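Local coordinates for MutT/NUDIX family protein (Bacillus thuringiensis str. Al Hakam, PDB 3ID9), which probably hydrolyses nucleoside diphosphates linked to another moiety, as Nudix hydrolases do, though its own substrate is not established, at residues B[46-51]-B[133-138]; B[64-69]-B[75-80]; B[86-89]-B[94-97]; B[142-145]-B[150-153]. All blocks are in the same frame, centred on the assembly; numbering follows the deposited sequence.

How the contacts relate
Contacts 2 and 3 are partly buried; contacts 1 and 4 lie at the surface. Contact 2 sets helix 61-72 against the start of strand 77-88, and contact 3 joins the far end of that strand to strand 95-104. Helix 139-147 carries one side of contact 4 and follows directly on contact 1, and its Ile-142 packs on Phe-137. Pro-51 reaches Met-69, linking contacts 1 and 2 although their centres are about 20 Å apart. Chemistry follows place: backbone pairing at contact 3, aliphatic packing with one water at contact 2, aromatic packing with a bridging water at contact 1, and one side-chain amide hydrogen bond plus a water bridge at contact 4.

Contact 1. Residues B[46-51]-B[133-138]; sequences RDWSLP and SYYGFS
Trp-48 and Tyr-135 both set CG anti to the carbonyl carbon (chi1 -63° and -67°), which points the two side chains the same way and lays them alongside each other, although their rings are turned steeply against one another. The contact belongs to the Nudix fold, a mixed sheet flanked by helices: Trp-48 starts strand 48-54, while Tyr-135 and Phe-137 lie in the loop leading from strand 124-128 to helix 139-147. The rings meet obliquely, with planes at 76° and the centroid of the indole five-membered ring 5.6 Å from that of Tyr-135. The closest approach is between Trp-48 CD1 and Tyr-135 CE2, 3.7 Å apart, and Trp-48 CB lies 3.9 Å from Tyr-135 CD2. One face of the Tyr-135 ring is covered within its own loop by Tyr-134, whose CD2 lies over the ring centre.

The second apolar pair forms further along the strand. There the isobutyl group of Leu-50 runs at a slant to the Phe-137 side chain and rests its CD1 3.8 Å from Phe-137 CE2, while the CA of Ser-49 approaches the edge of the same ring at CZ. Beyond the pair, Phe-141 touches Leu-50 and Ile-142 touches Phe-137, so helix 139-147 backs this end. Gln-125 of strand 124-128 touches both Trp-48 and Tyr-135.

No direct hydrogen bond crosses between the segments. Their polar link is a water lying in plane at the edge of the Tyr-135 ring, 2.7 Å from Trp-48 O and 2.9 Å from Tyr-135 O.

Contact 2. Residues B[64-69]-B[75-80]; sequences AMIREM and LEVKIK
One water is gripped from both segments: it donates to Ile-66 O at 2.8 Å and to Leu-75 O at 2.9 Å, and weakly accepts from Val-77 N at 3.4 Å. It links the two backbones, between which no direct hydrogen bond forms. Alongside it, the Ile-66 side chain passes that of Val-77 running the opposite way, bringing Ile-66 CG1 within 3.6 Å of Val-77 O and Ile-66 CD1 within 4.1 Å of Val-77 CG2. Residues 53-74 form the Nudix box, the loop-helix-loop signature whose glutamates bind the catalytic divalent metal in relatives; here its helix 61-72 lies against strand 77-88. Met-69, present as selenomethionine, meets Val-77 at about a right angle. A bend at chi2 (49°) turns the chain beyond CG, and CG itself rests 3.7 Å from both Val-77 CG1 and Val-77 CG2. Leu-30 touches Met-69, Leu-75 and Val-77. On the helix side turned from the strand, Arg-67 NH1 forms a salt bridge to Glu-68 OE2, 2.9 Å away, in the guanidinium plane but from above the carboxylate plane. Arg-67 NE pairs with Glu-59, and Arg-67 NH2 bonds Arg-54 O.

Contact 3. Residues B[86-89]-B[94-97]; sequences CDKP and SLLH
Cys-86 and His-97 form a hydrogen-bonded pair in an antiparallel beta hairpin, made by the end of strand 77-88 and the start of strand 95-104. Cys-86 N donates to His-97 O at 2.9 Å, and His-97 N returns the bond to Cys-86 O at 2.7 Å. Lys-88 and Leu-95 repeat the double link, with Lys-88 N 2.7 Å from Leu-95 O and Leu-95 N 3.0 Å from Lys-88 O. Where the strands give way to the connecting loop, Ser-94 OG donates to Pro-89 O at 2.8 Å, lying 16° from the carbonyl plane. The non-hydrogen-bonded pair, Asp-87 and Leu-96, lies between the two double links. Their side chains share one face of the sheet, where Leu-96 CD1 meets Asp-87 CB; Cys-86, Lys-88, Leu-95 and His-97 point to the other.

The Asp-87 carboxylate reaches past this hairpin. With CG between the backbone N and the carbonyl carbon (chi1 76°), OD1 bonds Tyr-155 OH of the same chain, while OD2 accepts from Leu-61 N of the second subunit, tying the strand end to that subunit. Backbone bonds flank the hairpin on both edges, from Asp-87 to Gln-156 and from Leu-96 to Arg-25. In neighbouring strand 23-32, Thr-27 OG1 is hydrogen-bonded to His-97 NE2.

Contact 4. Residues B[142-145]-B[150-153]; sequences INLI and ANAG
The Asn-151 amide reaches the backbone of helix 139-147, and the Asn-151 and Leu-144 side chains lie askew to each other, so that the amide nitrogen meets the helix backbone while CB meets the leucine. CG is anti to the carbonyl carbon (chi1 -63°), which carries ND2 across to the helix. There ND2 donates to Leu-144 O at 3.0 Å, with an N-H...O angle of 167°. The acceptor lies almost in the plane of the amide, whereas the donor comes in well to one side of the C=O direction, at a C=O...N angle of 115°. This is the direct hydrogen bond between 142-145 and 150-153.

A water adds a second, looser link. It takes a hydrogen bond from Asn-151 ND2 at 3.0 Å and donates to Asn-143 O at 3.2 Å, so the carbonyls of successive helix residues both take part in holding Asn-151, that of Asn-143 by way of the water.

The apolar part of the contact is small: the Leu-144 branch stretches out opposite its amide nitrogen and brings CD1 to 3.9 Å from Asn-151 CB.

The same leucine also packs on Leu-83 and Tyr-84 of strand 77-88. Asn-151 thus ties the helix to the short 3-10 turn that follows it, and Asn-151 O accepts from Ser-154 OG. In the Nudix fold's mixed sheet, this turn leads from the helix after strand 124-128 into strand 154-157, which runs parallel to strand 77-88, with Gly-153 bonded through its backbone to Leu-82 and Ala-152 packed on Ala-152 of the second subunit.

Contact 1. Residues B[46-51]-B[133-138]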
loop_
_atom_site.group_PDB
_atom_site.type_symbol
_atom_site.label_atom_id
_atom_site.label_comp_id
_atom_site.label_asym_id
_atom_site.label_seq_id
_atom_site.Cartn_x
_atom_site.Cartn_y
_atom_site.Cartn_z
ATOM N N ARG B 46 -18.262 -16.980 -15.166
ATOM C CA ARG B 46 -18.646 -17.128 -13.766
ATOM C C ARG B 46 -17.351 -17.347 -12.987
ATOM O O ARG B 46 -16.533 -16.432 -12.863
ATOM C CB ARG B 46 -19.579 -18.334 -13.591
ATOM C CG ARG B 46 -20.866 -18.255 -14.405
ATOM C CD ARG B 46 -21.150 -19.569 -15.142
ATOM N NE ARG B 46 -21.358 -20.707 -14.244
ATOM C CZ ARG B 46 -21.573 -21.956 -14.656
ATOM N NH1 ARG B 46 -21.611 -22.234 -15.953
ATOM N NH2 ARG B 46 -21.756 -22.929 -13.771
ATOM N N ASP B 47 -17.166 -18.563 -12.480
ATOM C CA ASP B 47 -15.972 -18.927 -11.723
ATOM C C ASP B 47 -15.754 -18.212 -10.395
ATOM O O ASP B 47 -16.050 -17.027 -10.242
ATOM C CB ASP B 47 -14.722 -18.763 -12.581
ATOM C CG ASP B 47 -14.094 -20.093 -12.936
ATOM O OD1 ASP B 47 -14.005 -20.967 -12.033
ATOM O OD2 ASP B 47 -13.685 -20.261 -14.109
ATOM N N TRP B 48 -15.213 -18.957 -9.442
ATOM C CA TRP B 48 -14.942 -18.443 -8.113
ATOM C C TRP B 48 -13.671 -17.618 -8.075
ATOM O O TRP B 48 -12.622 -18.056 -8.526
ATOM C CB TRP B 48 -14.850 -19.605 -7.121
ATOM C CG TRP B 48 -16.141 -20.347 -7.004
ATOM C CD1 TRP B 48 -16.531 -21.442 -7.725
ATOM C CD2 TRP B 48 -17.257 -19.996 -6.174
ATOM N NE1 TRP B 48 -17.819 -21.789 -7.398
ATOM C CE2 TRP B 48 -18.289 -20.919 -6.446
ATOM C CE3 TRP B 48 -17.483 -18.989 -5.226
ATOM C CZ2 TRP B 48 -19.529 -20.868 -5.810
ATOM C CZ3 TRP B 48 -18.719 -18.936 -4.590
ATOM C CH2 TRP B 48 -19.725 -19.871 -4.885
ATOM N N SER B 49 -13.768 -16.421 -7.521
ATOM C CA SER B 49 -12.623 -15.529 -7.442
ATOM C C SER B 49 -12.690 -14.671 -6.187
ATOM O O SER B 49 -13.662 -14.731 -5.432
ATOM C CB SER B 49 -12.586 -14.635 -8.678
ATOM O OG SER B 49 -13.845 -14.015 -8.865
ATOM N N LEU B 50 -11.654 -13.870 -5.963
ATOM C CA LEU B 50 -11.619 -13.011 -4.793
ATOM C C LEU B 50 -12.565 -11.822 -4.929
ATOM O O LEU B 50 -12.804 -11.317 -6.022
ATOM C CB LEU B 50 -10.198 -12.523 -4.556
ATOM C CG LEU B 50 -9.192 -13.608 -4.187
ATOM C CD1 LEU B 50 -7.770 -13.075 -4.354
ATOM C CD2 LEU B 50 -9.447 -14.060 -2.750
ATOM N N PRO B 51 -13.142 -11.380 -3.813
ATOM C CA PRO B 51 -14.056 -10.237 -3.864
ATOM C C PRO B 51 -13.256 -8.948 -4.025
ATOM O O PRO B 51 -12.179 -8.809 -3.457
ATOM C CB PRO B 51 -14.776 -10.317 -2.522
ATOM C CG PRO B 51 -13.705 -10.890 -1.614
ATOM C CD PRO B 51 -13.119 -11.984 -2.469
ATOM N N SER B 133 -5.123 -23.715 -5.831
ATOM C CA SER B 133 -4.576 -24.033 -7.146
ATOM C C SER B 133 -5.685 -24.562 -8.038
ATOM O O SER B 133 -5.673 -24.367 -9.251
ATOM C CB SER B 133 -3.449 -25.065 -7.033
ATOM O OG SER B 133 -3.866 -26.180 -6.269
ATOM N N TYR B 134 -6.656 -25.225 -7.428
ATOM C CA TYR B 134 -7.780 -25.766 -8.168
ATOM C C TYR B 134 -8.580 -24.652 -8.846
ATOM O O TYR B 134 -9.190 -24.861 -9.892
ATOM C CB TYR B 134 -8.695 -26.535 -7.222
ATOM C CG TYR B 134 -9.928 -27.086 -7.885
ATOM C CD1 TYR B 134 -9.897 -28.307 -8.562
ATOM C CD2 TYR B 134 -11.129 -26.381 -7.843
ATOM C CE1 TYR B 134 -11.038 -28.813 -9.179
ATOM C CE2 TYR B 134 -12.273 -26.872 -8.456
ATOM C CZ TYR B 134 -12.223 -28.088 -9.122
ATOM O OH TYR B 134 -13.360 -28.567 -9.725
ATOM N N TYR B 135 -8.584 -23.468 -8.243
ATOM C CA TYR B 135 -9.325 -22.353 -8.806
ATOM C C TYR B 135 -8.484 -21.394 -9.635
ATOM O O TYR B 135 -8.914 -20.276 -9.919
ATOM C CB TYR B 135 -10.061 -21.593 -7.701
ATOM C CG TYR B 135 -11.153 -22.416 -7.067
ATOM C CD1 TYR B 135 -10.948 -23.080 -5.859
ATOM C CD2 TYR B 135 -12.383 -22.567 -7.699
ATOM C CE1 TYR B 135 -11.941 -23.870 -5.301
ATOM C CE2 TYR B 135 -13.379 -23.354 -7.152
ATOM C CZ TYR B 135 -13.154 -24.004 -5.956
ATOM O OH TYR B 135 -14.146 -24.801 -5.436
ATOM N N GLY B 136 -7.284 -21.830 -10.013
ATOM C CA GLY B 136 -6.432 -21.009 -10.857
ATOM C C GLY B 136 -5.403 -20.112 -10.197
ATOM O O GLY B 136 -4.669 -19.405 -10.884
ATOM N N PHE B 137 -5.333 -20.120 -8.875
ATOM C CA PHE B 137 -4.357 -19.281 -8.217
ATOM C C PHE B 137 -2.974 -19.905 -8.335
ATOM O O PHE B 137 -2.806 -21.118 -8.194
ATOM C CB PHE B 137 -4.746 -19.067 -6.755
ATOM C CG PHE B 137 -6.061 -18.367 -6.593
ATOM C CD1 PHE B 137 -7.259 -19.081 -6.653
ATOM C CD2 PHE B 137 -6.116 -16.984 -6.447
ATOM C CE1 PHE B 137 -8.481 -18.429 -6.573
ATOM C CE2 PHE B 137 -7.343 -16.320 -6.366
ATOM C CZ PHE B 137 -8.526 -17.045 -6.430
ATOM N N SER B 138 -1.985 -19.069 -8.619
ATOM C CA SER B 138 -0.614 -19.534 -8.766
ATOM C C SER B 138 -0.018 -19.864 -7.404
ATOM O O SER B 138 -0.485 -19.366 -6.377
ATOM C CB SER B 138 0.231 -18.454 -9.434
ATOM O OG SER B 138 0.341 -17.326 -8.589
HETATM O O HOH W 1 -11.732 -19.747 -10.393
#

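Contact 2. Residues B[64-69]-B[75-80]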
loop_
_atom_site.group_PDB
_atom_site.type_symbol
_atom_site.label_atom_id
_atom_site.label_comp_id
_atom_site.label_asym_id
_atom_site.label_seq_id
_atom_site.Cartn_x
_atom_site.Cartn_y
_atom_site.Cartn_z
ATOM N N ALA B 64 -14.395 1.697 -0.343
ATOM C CA ALA B 64 -14.630 0.839 -1.495
ATOM C C ALA B 64 -14.548 -0.639 -1.108
ATOM O O ALA B 64 -15.365 -1.445 -1.547
ATOM C CB ALA B 64 -13.624 1.153 -2.594
HETATM N N MSE B 65 -13.564 -0.992 -0.288
HETATM C CA MSE B 65 -13.408 -2.370 0.144
HETATM C C MSE B 65 -14.656 -2.823 0.910
HETATM O O MSE B 65 -15.192 -3.902 0.645
HETATM C CB MSE B 65 -12.177 -2.523 1.041
HETATM C CG MSE B 65 -11.857 -3.968 1.406
HETATM SE SE MSE B 65 -11.188 -5.024 -0.116
HETATM C CE MSE B 65 -12.865 -5.688 -0.835
ATOM N N ILE B 66 -15.108 -1.997 1.856
ATOM C CA ILE B 66 -16.286 -2.305 2.659
ATOM C C ILE B 66 -17.531 -2.398 1.783
ATOM O O ILE B 66 -18.377 -3.264 1.996
ATOM C CB ILE B 66 -16.522 -1.232 3.774
ATOM C CG1 ILE B 66 -15.750 -1.599 5.038
ATOM C CG2 ILE B 66 -17.998 -1.150 4.140
ATOM C CD1 ILE B 66 -14.253 -1.734 4.844
ATOM N N ARG B 67 -17.646 -1.506 0.805
ATOM C CA ARG B 67 -18.802 -1.510 -0.089
ATOM C C ARG B 67 -18.835 -2.752 -0.978
ATOM O O ARG B 67 -19.872 -3.404 -1.099
ATOM C CB ARG B 67 -18.817 -0.256 -0.972
ATOM C CG ARG B 67 -19.895 -0.281 -2.051
ATOM C CD ARG B 67 -19.934 1.001 -2.868
ATOM N NE ARG B 67 -18.644 1.306 -3.485
ATOM C CZ ARG B 67 -18.017 0.512 -4.350
ATOM N NH1 ARG B 67 -18.561 -0.648 -4.714
ATOM N NH2 ARG B 67 -16.834 0.867 -4.836
ATOM N N GLU B 68 -17.711 -3.068 -1.615
ATOM C CA GLU B 68 -17.650 -4.236 -2.478
ATOM C C GLU B 68 -17.941 -5.475 -1.645
ATOM O O GLU B 68 -18.672 -6.372 -2.069
ATOM C CB GLU B 68 -16.267 -4.365 -3.116
ATOM C CG GLU B 68 -15.958 -3.353 -4.214
ATOM C CD GLU B 68 -16.729 -3.609 -5.495
ATOM O OE1 GLU B 68 -16.969 -4.793 -5.823
ATOM O OE2 GLU B 68 -17.080 -2.625 -6.186
HETATM N N MSE B 69 -17.384 -5.509 -0.444
HETATM C CA MSE B 69 -17.575 -6.653 0.422
HETATM C C MSE B 69 -19.043 -6.933 0.746
HETATM O O MSE B 69 -19.464 -8.098 0.745
HETATM C CB MSE B 69 -16.769 -6.472 1.700
HETATM C CG MSE B 69 -16.116 -7.748 2.184
HETATM SE SE MSE B 69 -15.124 -8.762 0.822
HETATM C CE MSE B 69 -15.219 -10.460 1.733
ATOM N N LEU B 75 -21.364 -9.290 3.989
ATOM C CA LEU B 75 -20.676 -9.278 5.286
ATOM C C LEU B 75 -20.161 -7.899 5.693
ATOM O O LEU B 75 -19.908 -7.044 4.848
ATOM C CB LEU B 75 -19.471 -10.220 5.263
ATOM C CG LEU B 75 -19.646 -11.717 5.041
ATOM C CD1 LEU B 75 -18.270 -12.377 5.044
ATOM C CD2 LEU B 75 -20.526 -12.303 6.144
ATOM N N GLU B 76 -20.005 -7.693 6.997
ATOM C CA GLU B 76 -19.459 -6.443 7.516
ATOM C C GLU B 76 -18.006 -6.749 7.852
ATOM O O GLU B 76 -17.713 -7.697 8.579
ATOM C CB GLU B 76 -20.204 -5.991 8.775
ATOM C CG GLU B 76 -21.550 -5.350 8.492
ATOM C CD GLU B 76 -21.432 -4.151 7.561
ATOM O OE1 GLU B 76 -20.663 -3.215 7.878
ATOM O OE2 GLU B 76 -22.108 -4.142 6.510
ATOM N N VAL B 77 -17.089 -5.955 7.317
ATOM C CA VAL B 77 -15.678 -6.204 7.565
ATOM C C VAL B 77 -14.883 -4.971 7.939
ATOM O O VAL B 77 -15.352 -3.841 7.807
ATOM C CB VAL B 77 -15.010 -6.816 6.316
ATOM C CG1 VAL B 77 -15.752 -8.077 5.890
ATOM C CG2 VAL B 77 -14.997 -5.791 5.180
ATOM N N LYS B 78 -13.669 -5.205 8.418
ATOM C CA LYS B 78 -12.760 -4.123 8.748
ATOM C C LYS B 78 -11.392 -4.543 8.224
ATOM O O LYS B 78 -11.086 -5.737 8.129
ATOM C CB LYS B 78 -12.710 -3.867 10.255
ATOM C CG LYS B 78 -11.874 -4.837 11.052
ATOM C CD LYS B 78 -11.896 -4.445 12.529
ATOM C CE LYS B 78 -11.156 -5.460 13.396
ATOM N NZ LYS B 78 -11.221 -5.107 14.843
ATOM N N ILE B 79 -10.582 -3.561 7.857
ATOM C CA ILE B 79 -9.254 -3.822 7.337
ATOM C C ILE B 79 -8.255 -4.178 8.437
ATOM O O ILE B 79 -8.237 -3.557 9.494
ATOM C CB ILE B 79 -8.746 -2.593 6.545
ATOM C CG1 ILE B 79 -9.594 -2.440 5.279
ATOM C CG2 ILE B 79 -7.263 -2.741 6.214
ATOM C CD1 ILE B 79 -9.110 -1.388 4.332
ATOM N N LYS B 80 -7.443 -5.197 8.190
ATOM C CA LYS B 80 -6.425 -5.610 9.148
ATOM C C LYS B 80 -5.127 -4.967 8.697
ATOM O O LYS B 80 -4.484 -4.237 9.444
ATOM C CB LYS B 80 -6.245 -7.130 9.153
ATOM C CG LYS B 80 -7.360 -7.906 9.822
ATOM C CD LYS B 80 -6.861 -8.617 11.078
ATOM C CE LYS B 80 -5.885 -9.748 10.750
ATOM N NZ LYS B 80 -6.535 -10.863 10.002
HETATM O O HOH W 2 -18.328 -4.613 4.491
#

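Contact 3. Residues B[86-89]-B[94-97]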
loop_
_atom_site.group_PDB
_atom_site.type_symbol
_atom_site.label_atom_id
_atom_site.label_comp_id
_atom_site.label_asym_id
_atom_site.label_seq_id
_atom_site.Cartn_x
_atom_site.Cartn_y
_atom_site.Cartn_z
ATOM N N CYS B 86 0.088 -3.508 -6.229
ATOM C CA CYS B 86 0.600 -3.776 -7.558
ATOM C C CYS B 86 0.245 -2.594 -8.448
ATOM O O CYS B 86 -0.923 -2.216 -8.546
ATOM C CB CYS B 86 -0.034 -5.066 -8.102
ATOM S SG CYS B 86 0.370 -5.436 -9.831
ATOM N N ASP B 87 1.244 -1.982 -9.073
ATOM C CA ASP B 87 0.931 -0.869 -9.942
ATOM C C ASP B 87 1.489 -1.040 -11.341
ATOM O O ASP B 87 2.596 -1.540 -11.534
ATOM C CB ASP B 87 1.340 0.478 -9.304
ATOM C CG ASP B 87 2.833 0.752 -9.352
ATOM O OD1 ASP B 87 3.638 -0.092 -8.904
ATOM O OD2 ASP B 87 3.194 1.847 -9.829
ATOM N N LYS B 88 0.655 -0.671 -12.310
ATOM C CA LYS B 88 0.970 -0.751 -13.731
ATOM C C LYS B 88 0.772 0.623 -14.334
ATOM O O LYS B 88 -0.294 0.919 -14.875
ATOM C CB LYS B 88 0.034 -1.728 -14.449
ATOM C CG LYS B 88 0.294 -3.204 -14.197
ATOM C CD LYS B 88 -0.650 -4.024 -15.056
ATOM C CE LYS B 88 -0.429 -5.514 -14.909
ATOM N NZ LYS B 88 -1.391 -6.251 -15.792
ATOM N N PRO B 89 1.790 1.488 -14.239
ATOM C CA PRO B 89 1.636 2.828 -14.807
ATOM C C PRO B 89 1.422 2.846 -16.328
ATOM O O PRO B 89 0.786 3.766 -16.846
ATOM C CB PRO B 89 2.915 3.548 -14.356
ATOM C CG PRO B 89 3.909 2.439 -14.229
ATOM C CD PRO B 89 3.101 1.332 -13.586
ATOM N N SER B 94 -3.673 4.200 -16.120
ATOM C CA SER B 94 -2.699 3.726 -15.137
ATOM C C SER B 94 -3.449 2.935 -14.081
ATOM O O SER B 94 -4.534 3.331 -13.661
ATOM C CB SER B 94 -1.972 4.900 -14.477
ATOM O OG SER B 94 -0.976 5.420 -15.336
ATOM N N LEU B 95 -2.861 1.833 -13.637
ATOM C CA LEU B 95 -3.530 0.987 -12.668
ATOM C C LEU B 95 -2.816 0.736 -11.351
ATOM O O LEU B 95 -1.630 0.415 -11.309
ATOM C CB LEU B 95 -3.848 -0.359 -13.322
ATOM C CG LEU B 95 -4.243 -1.524 -12.411
ATOM C CD1 LEU B 95 -5.539 -1.221 -11.672
ATOM C CD2 LEU B 95 -4.393 -2.767 -13.269
ATOM N N LEU B 96 -3.568 0.881 -10.271
ATOM C CA LEU B 96 -3.046 0.622 -8.947
ATOM C C LEU B 96 -3.992 -0.427 -8.345
ATOM O O LEU B 96 -5.203 -0.216 -8.271
ATOM C CB LEU B 96 -3.045 1.907 -8.123
ATOM C CG LEU B 96 -2.359 1.814 -6.761
ATOM C CD1 LEU B 96 -0.909 1.394 -6.942
ATOM C CD2 LEU B 96 -2.443 3.152 -6.060
ATOM N N HIS B 97 -3.442 -1.568 -7.951
ATOM C CA HIS B 97 -4.246 -2.645 -7.381
ATOM C C HIS B 97 -3.844 -2.955 -5.935
ATOM O O HIS B 97 -2.742 -3.441 -5.684
ATOM C CB HIS B 97 -4.098 -3.909 -8.240
ATOM C CG HIS B 97 -5.011 -5.027 -7.838
ATOM N ND1 HIS B 97 -4.867 -6.316 -8.310
ATOM C CD2 HIS B 97 -6.091 -5.047 -7.016
ATOM C CE1 HIS B 97 -5.814 -7.080 -7.796
ATOM N NE2 HIS B 97 -6.571 -6.333 -7.007
#

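Contact 4. Residues B[142-145]-B[150-153]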
loop_
_atom_site.group_PDB
_atom_site.type_symbol
_atom_site.label_atom_id
_atom_site.label_comp_id
_atom_site.label_asym_id
_atom_site.label_seq_id
_atom_site.Cartn_x
_atom_site.Cartn_y
_atom_site.Cartn_z
ATOM N N ILE B 142 -0.539 -18.164 -3.649
ATOM C CA ILE B 142 -0.946 -18.973 -2.518
ATOM C C ILE B 142 0.048 -18.782 -1.379
ATOM O O ILE B 142 -0.344 -18.718 -0.215
ATOM C CB ILE B 142 -1.050 -20.464 -2.912
ATOM C CG1 ILE B 142 -2.234 -20.651 -3.864
ATOM C CG2 ILE B 142 -1.205 -21.328 -1.679
ATOM C CD1 ILE B 142 -2.306 -22.020 -4.510
ATOM N N ASN B 143 1.333 -18.674 -1.709
ATOM C CA ASN B 143 2.349 -18.464 -0.681
ATOM C C ASN B 143 2.165 -17.107 0.001
ATOM O O ASN B 143 2.336 -16.983 1.217
ATOM C CB ASN B 143 3.754 -18.552 -1.277
ATOM C CG ASN B 143 4.099 -19.949 -1.732
ATOM O OD1 ASN B 143 3.586 -20.931 -1.192
ATOM N ND2 ASN B 143 4.983 -20.054 -2.721
ATOM N N LEU B 144 1.816 -16.094 -0.791
ATOM C CA LEU B 144 1.601 -14.753 -0.266
ATOM C C LEU B 144 0.480 -14.775 0.769
ATOM O O LEU B 144 0.662 -14.366 1.915
ATOM C CB LEU B 144 1.230 -13.800 -1.402
ATOM C CG LEU B 144 0.974 -12.351 -0.998
ATOM C CD1 LEU B 144 2.298 -11.672 -0.691
ATOM C CD2 LEU B 144 0.259 -11.629 -2.120
ATOM N N ILE B 145 -0.686 -15.251 0.342
ATOM C CA ILE B 145 -1.859 -15.355 1.202
ATOM C C ILE B 145 -1.562 -16.271 2.381
ATOM O O ILE B 145 -1.995 -16.029 3.500
ATOM C CB ILE B 145 -3.047 -15.919 0.401
ATOM C CG1 ILE B 145 -3.635 -14.813 -0.470
ATOM C CG2 ILE B 145 -4.086 -16.526 1.333
ATOM C CD1 ILE B 145 -4.668 -15.307 -1.462
ATOM N N ALA B 150 2.491 -11.848 7.919
ATOM C CA ALA B 150 3.944 -11.825 7.788
ATOM C C ALA B 150 4.377 -11.220 6.449
ATOM O O ALA B 150 5.478 -10.682 6.324
ATOM C CB ALA B 150 4.501 -13.240 7.930
ATOM N N ASN B 151 3.510 -11.312 5.447
ATOM C CA ASN B 151 3.825 -10.776 4.133
ATOM C C ASN B 151 3.171 -9.427 3.894
ATOM O O ASN B 151 3.187 -8.916 2.776
ATOM C CB ASN B 151 3.399 -11.761 3.041
ATOM C CG ASN B 151 4.154 -13.071 3.119
ATOM O OD1 ASN B 151 5.321 -13.101 3.514
ATOM N ND2 ASN B 151 3.501 -14.160 2.725
ATOM N N ALA B 152 2.596 -8.851 4.944
ATOM C CA ALA B 152 1.953 -7.548 4.833
ATOM C C ALA B 152 2.951 -6.514 4.294
ATOM O O ALA B 152 4.153 -6.626 4.530
ATOM C CB ALA B 152 1.437 -7.113 6.196
ATOM N N GLY B 153 2.452 -5.516 3.570
ATOM C CA GLY B 153 3.321 -4.484 3.030
ATOM C C GLY B 153 4.146 -4.872 1.809
ATOM O O GLY B 153 5.179 -4.255 1.542
HETATM O O HOH W 3 5.001 -16.701 3.018
#